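Local atomic coordinates of possible thiamine biosynthesis enzyme (Candida albicans, PDB entry 2X7Q), a protein that probably binds a small solute, having the generic periplasmic binding protein fold of the SsuA/TauA family, although its actual function is unknown. Residues I59-N63 against N85-H89; I69-E75 against W200-A206; G269-W275 against V307-N311; L14-K18 against H42-I46; Y131-F135 against F146-Q150. The protein carries 1 engineered substitution. All blocks are in the same frame, centred on the assembly; numbering follows the deposited sequence.

Contact 1: I59-N63 against N85-H89; sequences INLLN and NENIH
Two donors grip Asn-63 OD1. Asn-85 ND2 reaches it across the contact at 3.4 Å, a weak hydrogen bond despite an almost straight 172° at the hydrogen, and a water donates to Asn-63 OD1 at 2.9 Å. The same water also donates to Asn-87 O, so the end of helix 55-63 is tied to the turn both directly and through solvent. The two carboxamides approach from opposite directions with their planes 48° apart. A second water bridges them by accepting from Asn-63 ND2 and, weakly, from Asn-85 ND2, whose stronger partner is Asp-80 OD2 in helix 74-82.

Asparagine suits these places because one short side chain offers a donor and an acceptor together. At Asn-85 both are used: while ND2 serves the helix and Asp-80, OD1 accepts from Asn-87 N at 3.1 Å. This closes an Asx turn within the type I beta turn that runs from Asn-85 to Ile-88.

Next to this polar patch the contact becomes apolar. Ile-88 bends its chain at the second torsion (chi2 -65°), which brings CD1 toward the helix. There the flexible, branched ends of Leu-62 and Ile-88 reach each other from directions about a right angle apart, Ile-88 CD1 meeting Leu-62 CD1 at 3.7 Å and Leu-62 CB at 3.8 Å. Ile-59 CG2 adds a looser touch at 4.4 Å from Ile-88 CD1, and Ile-81 of helix 74-82 also packs on Ile-88. A helix packed on the start of edge strand 88-95 is consistent with the layered alpha/beta build of a periplasmic binding protein lobe.

Contact 2: I69-E75 against W200-A206; sequences IAIGLTE and WSSWVVA
Strands 69-73 and 203-208 run antiparallel inside a five-stranded mixed sheet whose order, with one late strand inserted against the others, matches that of type II periplasmic binding proteins. Ala-70 and Ala-206 form a hydrogen-bonded pair, N to O at 2.9 Å in both directions. The pair Gly-72 and Val-204 is less even: Val-204 N donates to Gly-72 O at 3.2 Å, whereas the return bond is weak.

On the face opposite Ala-70, Ala-206 and Val-204, Ile-71 and Val-205 lie side by side, Ile-71 CD1 touching Val-205 CG2 at 3.6 Å. The Trp-203 indole lies close against the backbone of Ile-71 and Gly-72, its edge toward Ile-71 O, with CZ3 3.3 Å from that oxygen. Leu-73 CD2 comes over one indole face in a CH-pi contact, 3.9 Å from the centroid of the Trp-203 six-membered ring.

Where the strand gives way to helix 74-82, Thr-74 holds the loop twice. Its N donates to Ser-202 O, and its OG1, beside the backbone N (chi1 -59°), donates to Ser-201 O at 2.6 Å, from above the carbonyl plane. Trp-200 NE1 then donates to Glu-75 OE1 at 2.8 Å, ring and carboxylate planes 49° apart. A water also donates to this oxygen and to Ser-202 O. Two donors on a buried carboxylate oxygen would probably spread its negative charge and ease the cost of burying it.

Contact 3: G269-W275 against V307-N311; sequences GKTPLDW and VKKTN
Lys-309 lies over one face of the Trp-275 indole where two irregular loops run side by side, one leading into helix 275-289 and the other following helix 296-306. Both lie against strand 88-95, an edge strand of a periplasmic-binding-protein-type sheet: Lys-308 bonds to Val-90 through the backbone, and Leu-273 packs on Asp-92 and Thr-93. The first two torsions of Lys-309 carry CG and CD over the ring, and bends at the next two (chi3 -75°, chi4 -68°) fold CE and NZ back, so the ammonium also lies over the face. Lys-309 CD makes a CH-pi contact, 4.2 Å from the centroid of the Trp-275 six-membered ring, and NZ a cation-pi contact at 4.6 Å from the same centroid. A long chain with apolar methylenes and a charged end can use the flat indole in both ways.

Val-307 crosses the indole obliquely, its CG1 3.4 Å from Trp-275 CZ3, while its carbonyl oxygen lies in plane at the ring edge. The same CG1 meets Leu-273 CD2 at 4.0 Å, the side chains at about a right angle.

Farther along, the rigid ring of Pro-272 lies against the opposing backbone, its CB 3.3 Å from Lys-309 O. Asn-311 ND2 gives Thr-271 O a weak hydrogen bond at 3.4 Å. Between the loops a water donates to both Leu-273 O and Lys-308 O, 2.9 Å from each.

Contact 4: L14-K18 against H42-I46; sequences LPTLK and HDLSI. Engineered in segment 14-18: Leu-14 (natural residue Met).
The engineered Leu-14, methionine in the natural sequence, is the first residue modelled and lays its apolar end against backbone carbonyls: Leu-14 CD1 is 3.5 Å from both His-42 O and Asp-43 O. The same methyl meets Leu-44 CD2, also at 3.5 Å. These carbonyls lie where helix 38-41 ends in a Schellman motif. Asp-43, at positive phi (60°), is its C-prime residue, and Leu-44 N reaches back to Tyr-39 O.

Farther on the two segments pair more closely. Thr-16 OG1 and Ser-45 OG share a hydrogen bond at 3.2 Å in which either hydroxyl could be the donor; a short hydroxyl side chain can give or accept, which suits two of them meeting near the surface. Leu-17 N donates to Ser-45 O at 3.1 Å, and a water donates to Pro-15 O and accepts from Ser-45 N, joining the two backbones where they are not directly bonded.

Leu-17 and Ile-46 form a parallel bridge and lie side by side. Ile-46 bends at chi2 (-62°), which sets its CD1 3.6 Å from Leu-17 CB. This bridge starts the pairing of strand 17-21 with edge strand 46-50, while Val-218 of helix 216-235 packs on Pro-15 and Leu-44.

Contact 5: Y131-F135 against F146-Q150; sequences YVMSF and FDQFQ
Over one face of the Phe-149 ring stands the edge of Tyr-131, whose CE2 lies above the ring centre, and at the Phe-149 edge sit a water and Ser-134 OG. The Tyr-131 and Phe-149 pair is a T-shaped (edge-to-face) one, tilted to 55° between planes, with centroids 4.8 Å apart. Phe-135 runs nearly parallel to Phe-149 (20°) but is slid aside, so the rings barely overlap, and Phe-135 CE1 touches Phe-149 CZ at 3.8 Å. The same CE1 also lies over a face of Tyr-131, closing a three-ring cluster.

The cluster packs helix 129-141 against edge strand 148-151 in the beta-alpha-beta unit that begins with strand 120-123. Flat aromatic rings are long enough to span the wide helix-to-strand gap, 11.2 Å between the segment axes.

Phe-146 presents its ring edge to a helix carbonyl, CE1 3.4 Å from Ser-134 O. Serine fits beside the rings because its hydroxyl can turn back on the helix: with OG between backbone N and carbonyl carbon (chi1 74°), Ser-134 OG donates to Tyr-131 O at 2.6 Å. The water at the Phe-149 edge also lies over the centre of a Phe-135 face; it donates to Ser-134 OG and accepts from Phe-146 N.

From the N terminus, contact 4 closes the first loop, bringing strand 17-21 beside 46-50. Contact 1 opens next, at 59-63, but before it closes at 85-89 contact 2 has begun, so these two cross. Contact 2 closes only at 200-206, and the loop it spans holds the whole of contact 5, in the beta-alpha-beta unit 120-151 of the sheet that holds strand 148-151. Contact 3 follows in series, joining loops near the C terminus. Contacts 1, 2 and 4 all reach the sheet of strands 46-50, 17-21, 69-73, 203-208 and 88-95, with Ile-69 of contact 2 packing on Leu-17 of contact 4. Contact 5 touches contact 2 through Met-133, a selenomethionine, and Trp-200.

Contact 1: I59-N63 against N85-H89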
# COMPACT_ATOMS: atom_id res chain seq x y z
N ILE A 59 9.26 5.15 0.60
CA ILE A 59 10.09 5.29 1.79
C ILE A 59 11.42 5.96 1.46
O ILE A 59 11.92 6.79 2.22
CB ILE A 59 10.34 3.93 2.48
CG1 ILE A 59 9.02 3.28 2.89
CG2 ILE A 59 11.24 4.11 3.69
CD1 ILE A 59 9.18 1.93 3.55
N ASN A 60 12.01 5.58 0.33
CA ASN A 60 13.26 6.18 -0.13
C ASN A 60 13.11 7.68 -0.37
O ASN A 60 13.99 8.46 -0.03
CB ASN A 60 13.76 5.49 -1.40
CG ASN A 60 14.22 4.07 -1.15
OD1 ASN A 60 14.41 3.66 -0.00
ND2 ASN A 60 14.40 3.31 -2.22
N LEU A 61 11.98 8.07 -0.95
CA LEU A 61 11.69 9.47 -1.22
C LEU A 61 11.54 10.26 0.08
O LEU A 61 11.94 11.42 0.16
CB LEU A 61 10.44 9.61 -2.08
CG LEU A 61 10.50 8.99 -3.48
CD1 LEU A 61 9.15 9.07 -4.17
CD2 LEU A 61 11.58 9.65 -4.31
N LEU A 62 10.96 9.63 1.09
CA LEU A 62 10.81 10.25 2.40
C LEU A 62 12.17 10.40 3.07
O LEU A 62 12.44 11.40 3.74
CB LEU A 62 9.87 9.44 3.29
CG LEU A 62 8.41 9.36 2.86
CD1 LEU A 62 7.61 8.49 3.82
CD2 LEU A 62 7.81 10.75 2.77
N ASN A 63 13.03 9.40 2.89
CA ASN A 63 14.36 9.41 3.47
C ASN A 63 15.26 10.48 2.86
O ASN A 63 16.09 11.06 3.55
CB ASN A 63 15.02 8.04 3.33
CG ASN A 63 14.34 6.97 4.17
OD1 ASN A 63 13.52 7.28 5.03
ND2 ASN A 63 14.70 5.72 3.94
N ASN A 85 13.83 2.58 11.54
CA ASN A 85 13.73 3.87 10.86
C ASN A 85 12.91 4.85 11.68
O ASN A 85 11.70 4.96 11.50
CB ASN A 85 13.16 3.71 9.45
CG ASN A 85 13.32 4.97 8.62
OD1 ASN A 85 13.53 6.06 9.15
ND2 ASN A 85 13.22 4.83 7.30
N GLU A 86 13.57 5.57 12.58
CA GLU A 86 12.89 6.47 13.51
C GLU A 86 12.52 7.79 12.85
O GLU A 86 12.00 8.69 13.51
CB GLU A 86 13.75 6.72 14.75
CG GLU A 86 14.90 7.71 14.55
CD GLU A 86 16.13 7.08 13.93
OE1 GLU A 86 16.02 6.01 13.31
OE2 GLU A 86 17.23 7.68 14.06
N ASN A 87 12.79 7.91 11.55
CA ASN A 87 12.46 9.12 10.82
C ASN A 87 11.24 8.95 9.92
O ASN A 87 10.95 9.80 9.08
CB ASN A 87 13.67 9.60 10.01
CG ASN A 87 14.77 10.15 10.89
OD1 ASN A 87 14.51 10.76 11.94
ND2 ASN A 87 16.02 9.95 10.49
N ILE A 88 10.52 7.85 10.12
CA ILE A 88 9.27 7.61 9.41
C ILE A 88 8.10 7.63 10.39
O ILE A 88 8.13 6.97 11.43
CB ILE A 88 9.29 6.25 8.68
CG1 ILE A 88 10.31 6.27 7.54
CG2 ILE A 88 7.91 5.92 8.13
CD1 ILE A 88 9.98 7.25 6.44
N HIS A 89 7.07 8.40 10.05
CA HIS A 89 5.90 8.54 10.91
C HIS A 89 4.61 8.17 10.20
O HIS A 89 4.30 8.70 9.13
CB HIS A 89 5.81 9.96 11.46
CG HIS A 89 6.83 10.28 12.50
ND1 HIS A 89 8.12 10.66 12.19
CD2 HIS A 89 6.76 10.29 13.85
CE1 HIS A 89 8.80 10.88 13.30
NE2 HIS A 89 8.00 10.67 14.32
O HOH W 1 14.45 2.86 5.26
O HOH W 2 12.48 9.31 6.75

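Contact 2: I69-E75 against W200-A206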
# COMPACT_ATOMS: atom_id res chain seq x y z
N ILE A 69 5.10 13.80 1.98
CA ILE A 69 4.11 12.80 2.36
C ILE A 69 4.08 11.63 1.38
O ILE A 69 4.32 11.82 0.18
CB ILE A 69 2.69 13.42 2.46
CG1 ILE A 69 2.68 14.57 3.47
CG2 ILE A 69 1.66 12.37 2.83
CD1 ILE A 69 1.31 15.19 3.68
N ALA A 70 3.80 10.44 1.89
CA ALA A 70 3.69 9.25 1.05
C ALA A 70 2.46 8.43 1.41
O ALA A 70 2.20 8.18 2.58
CB ALA A 70 4.95 8.40 1.16
N ILE A 71 1.70 8.03 0.39
CA ILE A 71 0.53 7.18 0.59
C ILE A 71 0.83 5.77 0.10
O ILE A 71 0.78 5.50 -1.10
CB ILE A 71 -0.70 7.71 -0.18
CG1 ILE A 71 -0.84 9.23 0.00
CG2 ILE A 71 -1.97 6.99 0.26
CD1 ILE A 71 -1.71 9.63 1.18
N GLY A 72 1.15 4.86 1.02
CA GLY A 72 1.55 3.51 0.64
C GLY A 72 0.97 2.42 1.52
O GLY A 72 0.14 2.68 2.40
N LEU A 73 1.41 1.19 1.28
CA LEU A 73 0.91 0.04 2.03
C LEU A 73 1.33 0.09 3.50
O LEU A 73 2.44 0.52 3.82
CB LEU A 73 1.37 -1.27 1.38
CG LEU A 73 0.93 -1.50 -0.06
CD1 LEU A 73 1.51 -2.79 -0.62
CD2 LEU A 73 -0.59 -1.50 -0.17
N THR A 74 0.44 -0.35 4.37
CA THR A 74 0.67 -0.30 5.81
C THR A 74 1.91 -1.08 6.25
O THR A 74 2.78 -0.53 6.92
CB THR A 74 -0.55 -0.83 6.59
OG1 THR A 74 -1.71 -0.05 6.27
CG2 THR A 74 -0.30 -0.77 8.09
N GLU A 75 2.00 -2.35 5.86
CA GLU A 75 3.09 -3.20 6.31
C GLU A 75 4.46 -2.64 5.93
O GLU A 75 5.44 -2.83 6.64
CB GLU A 75 2.94 -4.63 5.78
CG GLU A 75 3.16 -4.80 4.29
CD GLU A 75 1.92 -4.53 3.47
OE1 GLU A 75 0.88 -4.17 4.07
OE2 GLU A 75 1.97 -4.68 2.23
N TRP A 200 -4.64 -6.62 8.22
CA TRP A 200 -4.65 -5.23 8.65
C TRP A 200 -5.23 -4.30 7.59
O TRP A 200 -5.40 -4.70 6.44
CB TRP A 200 -3.23 -4.78 8.98
CG TRP A 200 -2.25 -5.10 7.89
CD1 TRP A 200 -2.04 -4.38 6.75
CD2 TRP A 200 -1.37 -6.23 7.82
NE1 TRP A 200 -1.07 -4.98 5.98
CE2 TRP A 200 -0.65 -6.11 6.61
CE3 TRP A 200 -1.12 -7.31 8.66
CZ2 TRP A 200 0.31 -7.06 6.23
CZ3 TRP A 200 -0.17 -8.24 8.28
CH2 TRP A 200 0.54 -8.11 7.08
N SER A 201 -5.53 -3.07 7.98
CA SER A 201 -5.93 -2.03 7.03
C SER A 201 -4.78 -1.84 6.04
O SER A 201 -3.62 -1.85 6.43
CB SER A 201 -6.25 -0.72 7.75
OG SER A 201 -7.37 -0.87 8.60
N SER A 202 -5.12 -1.65 4.77
CA SER A 202 -4.12 -1.74 3.70
C SER A 202 -3.28 -0.48 3.45
O SER A 202 -2.11 -0.59 3.09
CB SER A 202 -4.78 -2.19 2.40
OG SER A 202 -5.87 -1.36 2.05
N TRP A 203 -3.87 0.69 3.64
CA TRP A 203 -3.18 1.93 3.30
C TRP A 203 -3.11 2.94 4.44
O TRP A 203 -4.05 3.08 5.23
CB TRP A 203 -3.83 2.57 2.07
CG TRP A 203 -3.69 1.74 0.83
CD1 TRP A 203 -4.40 0.63 0.50
CD2 TRP A 203 -2.77 1.97 -0.26
NE1 TRP A 203 -3.99 0.15 -0.72
CE2 TRP A 203 -2.99 0.94 -1.20
CE3 TRP A 203 -1.79 2.93 -0.51
CZ2 TRP A 203 -2.25 0.86 -2.39
CZ3 TRP A 203 -1.06 2.84 -1.68
CH2 TRP A 203 -1.30 1.82 -2.61
N VAL A 204 -1.98 3.65 4.52
CA VAL A 204 -1.78 4.66 5.55
C VAL A 204 -1.10 5.90 4.97
O VAL A 204 -0.51 5.84 3.88
CB VAL A 204 -0.91 4.13 6.71
CG1 VAL A 204 -1.61 2.98 7.42
CG2 VAL A 204 0.45 3.70 6.20
N VAL A 205 -1.18 7.01 5.69
CA VAL A 205 -0.51 8.23 5.28
C VAL A 205 0.75 8.42 6.13
O VAL A 205 0.67 8.51 7.35
CB VAL A 205 -1.42 9.46 5.44
CG1 VAL A 205 -0.67 10.73 5.07
CG2 VAL A 205 -2.67 9.30 4.59
N ALA A 206 1.91 8.48 5.48
CA ALA A 206 3.17 8.59 6.20
C ALA A 206 3.93 9.87 5.85
O ALA A 206 3.71 10.47 4.80
CB ALA A 206 4.04 7.37 5.96
O HOH W 3 -1.45 -3.25 3.10

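Contact 3: G269-W275 against V307-N311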
# COMPACT_ATOMS: atom_id res chain seq x y z
N GLY A 269 -8.42 11.95 9.91
CA GLY A 269 -8.18 13.28 10.45
C GLY A 269 -9.16 13.67 11.54
O GLY A 269 -8.90 14.59 12.32
N LYS A 270 -10.29 12.97 11.59
CA LYS A 270 -11.31 13.26 12.59
C LYS A 270 -11.11 12.41 13.85
O LYS A 270 -11.47 12.83 14.95
CB LYS A 270 -12.71 13.01 12.02
CG LYS A 270 -13.02 13.80 10.75
CD LYS A 270 -12.73 15.28 10.94
CE LYS A 270 -13.11 16.09 9.71
NZ LYS A 270 -12.45 17.43 9.70
N THR A 271 -10.52 11.23 13.67
CA THR A 271 -10.26 10.33 14.78
C THR A 271 -8.94 9.60 14.58
O THR A 271 -8.56 9.30 13.45
CB THR A 271 -11.40 9.30 14.94
OG1 THR A 271 -11.20 8.54 16.14
CG2 THR A 271 -11.44 8.35 13.74
N PRO A 272 -8.21 9.33 15.68
CA PRO A 272 -6.93 8.63 15.61
C PRO A 272 -7.06 7.29 14.91
O PRO A 272 -8.13 6.68 14.94
CB PRO A 272 -6.57 8.42 17.08
CG PRO A 272 -7.28 9.50 17.81
CD PRO A 272 -8.56 9.73 17.05
N LEU A 273 -5.98 6.83 14.28
CA LEU A 273 -5.99 5.54 13.59
C LEU A 273 -6.25 4.40 14.57
O LEU A 273 -5.98 4.52 15.76
CB LEU A 273 -4.67 5.32 12.85
CG LEU A 273 -3.37 5.34 13.66
CD1 LEU A 273 -3.14 4.01 14.36
CD2 LEU A 273 -2.19 5.66 12.75
N ASP A 274 -6.79 3.30 14.05
CA ASP A 274 -7.08 2.14 14.88
C ASP A 274 -5.79 1.39 15.20
O ASP A 274 -5.24 0.68 14.36
CB ASP A 274 -8.08 1.22 14.18
CG ASP A 274 -8.57 0.11 15.08
OD1 ASP A 274 -8.10 0.01 16.23
OD2 ASP A 274 -9.45 -0.67 14.65
N TRP A 275 -5.32 1.54 16.44
CA TRP A 275 -4.07 0.95 16.88
C TRP A 275 -4.05 -0.57 16.71
O TRP A 275 -3.03 -1.14 16.32
CB TRP A 275 -3.80 1.32 18.33
CG TRP A 275 -2.41 0.98 18.79
CD1 TRP A 275 -2.02 -0.12 19.51
CD2 TRP A 275 -1.22 1.75 18.56
NE1 TRP A 275 -0.67 -0.07 19.74
CE2 TRP A 275 -0.16 1.06 19.17
CE3 TRP A 275 -0.96 2.96 17.91
CZ2 TRP A 275 1.16 1.54 19.14
CZ3 TRP A 275 0.34 3.43 17.88
CH2 TRP A 275 1.38 2.72 18.49
N VAL A 307 4.14 6.09 15.59
CA VAL A 307 2.77 5.86 15.12
C VAL A 307 1.79 6.72 15.91
O VAL A 307 1.62 6.53 17.12
CB VAL A 307 2.37 4.38 15.20
CG1 VAL A 307 0.97 4.19 14.63
CG2 VAL A 307 3.37 3.51 14.46
N LYS A 308 1.13 7.64 15.22
CA LYS A 308 0.23 8.60 15.86
C LYS A 308 -0.95 7.93 16.57
O LYS A 308 -1.57 7.01 16.05
CB LYS A 308 -0.29 9.60 14.83
CG LYS A 308 0.74 10.63 14.38
CD LYS A 308 1.09 11.59 15.50
CE LYS A 308 2.05 12.67 15.03
NZ LYS A 308 2.34 13.65 16.12
N LYS A 309 -1.25 8.41 17.78
CA LYS A 309 -2.44 7.98 18.50
C LYS A 309 -3.38 9.16 18.69
O LYS A 309 -4.38 9.08 19.41
CB LYS A 309 -2.07 7.37 19.86
CG LYS A 309 -1.44 5.99 19.75
CD LYS A 309 -1.46 5.25 21.09
CE LYS A 309 -0.43 5.80 22.06
NZ LYS A 309 0.96 5.50 21.63
N THR A 310 -3.06 10.27 18.02
CA THR A 310 -3.89 11.46 18.04
C THR A 310 -3.95 12.09 16.65
O THR A 310 -3.24 11.66 15.74
CB THR A 310 -3.35 12.52 19.03
OG1 THR A 310 -2.08 13.00 18.57
CG2 THR A 310 -3.18 11.92 20.42
N ASN A 311 -4.80 13.09 16.50
CA ASN A 311 -4.89 13.83 15.25
C ASN A 311 -4.11 15.14 15.32
O ASN A 311 -3.90 15.69 16.41
CB ASN A 311 -6.35 14.12 14.89
CG ASN A 311 -7.13 12.87 14.57
OD1 ASN A 311 -8.16 12.59 15.17
ND2 ASN A 311 -6.64 12.09 13.61
O HOH W 4 -3.95 8.92 13.92
O HOH W 5 -3.65 5.36 17.17

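Contact 4: L14-K18 against H42-I46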
# COMPACT_ATOMS: atom_id res chain seq x y z
N LEU A 14 0.88 28.56 3.98
CA LEU A 14 1.24 27.15 4.10
C LEU A 14 2.28 26.75 3.05
O LEU A 14 2.09 26.98 1.86
CB LEU A 14 -0.00 26.26 3.96
CG LEU A 14 -1.07 26.43 5.04
CD1 LEU A 14 -2.29 25.56 4.74
CD2 LEU A 14 -0.50 26.10 6.41
N PRO A 15 3.39 26.16 3.51
CA PRO A 15 4.48 25.74 2.61
C PRO A 15 4.02 24.69 1.61
O PRO A 15 3.11 23.91 1.90
CB PRO A 15 5.52 25.15 3.57
CG PRO A 15 4.74 24.76 4.79
CD PRO A 15 3.66 25.80 4.91
N THR A 16 4.66 24.66 0.45
CA THR A 16 4.34 23.68 -0.59
C THR A 16 4.52 22.26 -0.06
O THR A 16 5.35 22.02 0.82
CB THR A 16 5.21 23.87 -1.84
OG1 THR A 16 5.07 25.22 -2.31
CG2 THR A 16 4.78 22.92 -2.94
N LEU A 17 3.76 21.33 -0.61
CA LEU A 17 3.77 19.95 -0.13
C LEU A 17 3.90 18.96 -1.28
O LEU A 17 3.02 18.87 -2.13
CB LEU A 17 2.49 19.67 0.66
CG LEU A 17 2.58 18.63 1.78
CD1 LEU A 17 3.55 19.10 2.85
CD2 LEU A 17 1.20 18.40 2.37
N LYS A 18 5.01 18.23 -1.30
CA LYS A 18 5.23 17.21 -2.32
C LYS A 18 4.71 15.86 -1.83
O LYS A 18 5.25 15.27 -0.89
CB LYS A 18 6.72 17.10 -2.66
CG LYS A 18 7.32 18.39 -3.19
CD LYS A 18 8.75 18.19 -3.66
CE LYS A 18 8.82 17.26 -4.86
NZ LYS A 18 10.22 17.04 -5.32
N HIS A 42 -8.16 24.69 0.86
CA HIS A 42 -7.49 24.64 2.16
C HIS A 42 -6.19 25.43 2.15
O HIS A 42 -5.33 25.24 3.01
CB HIS A 42 -7.23 23.19 2.57
CG HIS A 42 -8.43 22.48 3.11
ND1 HIS A 42 -9.37 21.87 2.30
CD2 HIS A 42 -8.85 22.27 4.38
CE1 HIS A 42 -10.31 21.33 3.05
NE2 HIS A 42 -10.02 21.56 4.32
N ASP A 43 -6.05 26.32 1.17
CA ASP A 43 -4.86 27.16 1.05
C ASP A 43 -3.60 26.32 0.87
O ASP A 43 -2.55 26.64 1.42
CB ASP A 43 -4.73 28.07 2.27
CG ASP A 43 -5.95 28.93 2.49
OD1 ASP A 43 -6.31 29.71 1.58
OD2 ASP A 43 -6.55 28.84 3.58
N LEU A 44 -3.72 25.24 0.11
CA LEU A 44 -2.61 24.32 -0.09
C LEU A 44 -2.09 24.36 -1.52
O LEU A 44 -2.83 24.65 -2.46
CB LEU A 44 -3.04 22.89 0.26
CG LEU A 44 -3.46 22.58 1.69
CD1 LEU A 44 -4.08 21.20 1.78
CD2 LEU A 44 -2.28 22.70 2.64
N SER A 45 -0.80 24.08 -1.68
CA SER A 45 -0.19 23.92 -3.00
C SER A 45 0.49 22.56 -3.07
O SER A 45 1.62 22.40 -2.61
CB SER A 45 0.81 25.04 -3.27
OG SER A 45 1.86 25.05 -2.31
N ILE A 46 -0.21 21.59 -3.64
CA ILE A 46 0.27 20.21 -3.63
C ILE A 46 0.91 19.80 -4.95
O ILE A 46 0.30 19.91 -6.01
CB ILE A 46 -0.87 19.22 -3.31
CG1 ILE A 46 -1.61 19.65 -2.04
CG2 ILE A 46 -0.33 17.81 -3.16
CD1 ILE A 46 -0.75 19.68 -0.80
O HOH W 6 0.61 24.53 0.76

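Contact 5: Y131-F135 against F146-Q150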
# COMPACT_ATOMS: atom_id res chain seq x y z
N TYR A 131 6.80 -9.55 -1.51
CA TYR A 131 7.80 -10.30 -0.77
C TYR A 131 7.30 -10.64 0.63
O TYR A 131 7.33 -11.79 1.05
CB TYR A 131 9.11 -9.52 -0.70
CG TYR A 131 10.14 -10.14 0.22
CD1 TYR A 131 10.28 -9.70 1.53
CD2 TYR A 131 10.98 -11.16 -0.22
CE1 TYR A 131 11.22 -10.26 2.38
CE2 TYR A 131 11.92 -11.72 0.62
CZ TYR A 131 12.04 -11.27 1.91
OH TYR A 131 12.97 -11.83 2.75
N VAL A 132 6.85 -9.61 1.36
CA VAL A 132 6.38 -9.79 2.73
C VAL A 132 5.20 -10.76 2.81
O VAL A 132 5.18 -11.65 3.66
CB VAL A 132 5.96 -8.44 3.35
CG1 VAL A 132 5.12 -8.67 4.60
CG2 VAL A 132 7.19 -7.60 3.66
N MSE A 133 4.24 -10.60 1.91
CA MSE A 133 3.03 -11.41 1.92
C MSE A 133 3.31 -12.88 1.62
O MSE A 133 2.50 -13.75 1.95
CB MSE A 133 2.00 -10.87 0.93
CG MSE A 133 1.36 -9.56 1.35
SE MSE A 133 0.49 -9.70 3.09
CE MSE A 133 -0.75 -11.14 2.69
N SER A 134 4.45 -13.17 1.00
CA SER A 134 4.81 -14.55 0.70
C SER A 134 5.07 -15.30 2.00
O SER A 134 4.78 -16.49 2.11
CB SER A 134 6.04 -14.62 -0.21
OG SER A 134 7.23 -14.30 0.49
N PHE A 135 5.62 -14.60 2.99
CA PHE A 135 5.86 -15.17 4.31
C PHE A 135 4.54 -15.41 5.04
O PHE A 135 4.32 -16.47 5.62
CB PHE A 135 6.76 -14.26 5.14
CG PHE A 135 8.19 -14.23 4.68
CD1 PHE A 135 8.57 -13.46 3.59
CD2 PHE A 135 9.16 -14.97 5.34
CE1 PHE A 135 9.89 -13.43 3.17
CE2 PHE A 135 10.47 -14.95 4.92
CZ PHE A 135 10.84 -14.18 3.84
N PHE A 146 9.38 -19.35 2.30
CA PHE A 146 10.16 -19.55 1.07
C PHE A 146 11.53 -18.88 1.18
O PHE A 146 11.69 -17.88 1.87
CB PHE A 146 9.38 -19.02 -0.14
CG PHE A 146 7.96 -19.51 -0.22
CD1 PHE A 146 6.92 -18.74 0.26
CD2 PHE A 146 7.68 -20.75 -0.77
CE1 PHE A 146 5.61 -19.20 0.19
CE2 PHE A 146 6.37 -21.21 -0.84
CZ PHE A 146 5.34 -20.43 -0.36
N ASP A 147 12.52 -19.44 0.49
CA ASP A 147 13.88 -18.91 0.53
C ASP A 147 14.46 -18.67 -0.86
O ASP A 147 15.58 -18.17 -0.99
CB ASP A 147 14.79 -19.84 1.34
CG ASP A 147 14.72 -21.29 0.88
OD1 ASP A 147 14.71 -21.53 -0.34
OD2 ASP A 147 14.68 -22.18 1.75
N GLN A 148 13.69 -19.01 -1.89
CA GLN A 148 14.09 -18.73 -3.26
C GLN A 148 13.30 -17.56 -3.82
O GLN A 148 12.09 -17.66 -4.05
CB GLN A 148 13.88 -19.96 -4.15
CG GLN A 148 14.79 -21.14 -3.82
CD GLN A 148 14.72 -22.24 -4.85
OE1 GLN A 148 15.34 -22.17 -5.91
NE2 GLN A 148 13.95 -23.29 -4.55
N PHE A 149 13.97 -16.43 -4.03
CA PHE A 149 13.31 -15.23 -4.51
C PHE A 149 13.94 -14.68 -5.79
O PHE A 149 15.16 -14.60 -5.91
CB PHE A 149 13.31 -14.15 -3.43
CG PHE A 149 12.55 -14.54 -2.19
CD1 PHE A 149 13.23 -14.97 -1.05
CD2 PHE A 149 11.17 -14.48 -2.15
CE1 PHE A 149 12.53 -15.33 0.09
CE2 PHE A 149 10.47 -14.84 -1.02
CZ PHE A 149 11.15 -15.27 0.10
N GLN A 150 13.09 -14.32 -6.75
CA GLN A 150 13.56 -13.75 -8.01
C GLN A 150 13.17 -12.29 -8.13
O GLN A 150 12.00 -11.96 -8.37
CB GLN A 150 13.01 -14.54 -9.19
CG GLN A 150 13.58 -15.95 -9.33
CD GLN A 150 13.06 -16.91 -8.28
OE1 GLN A 150 13.80 -17.74 -7.76
NE2 GLN A 150 11.78 -16.79 -7.96
O HOH W 7 8.22 -16.53 2.31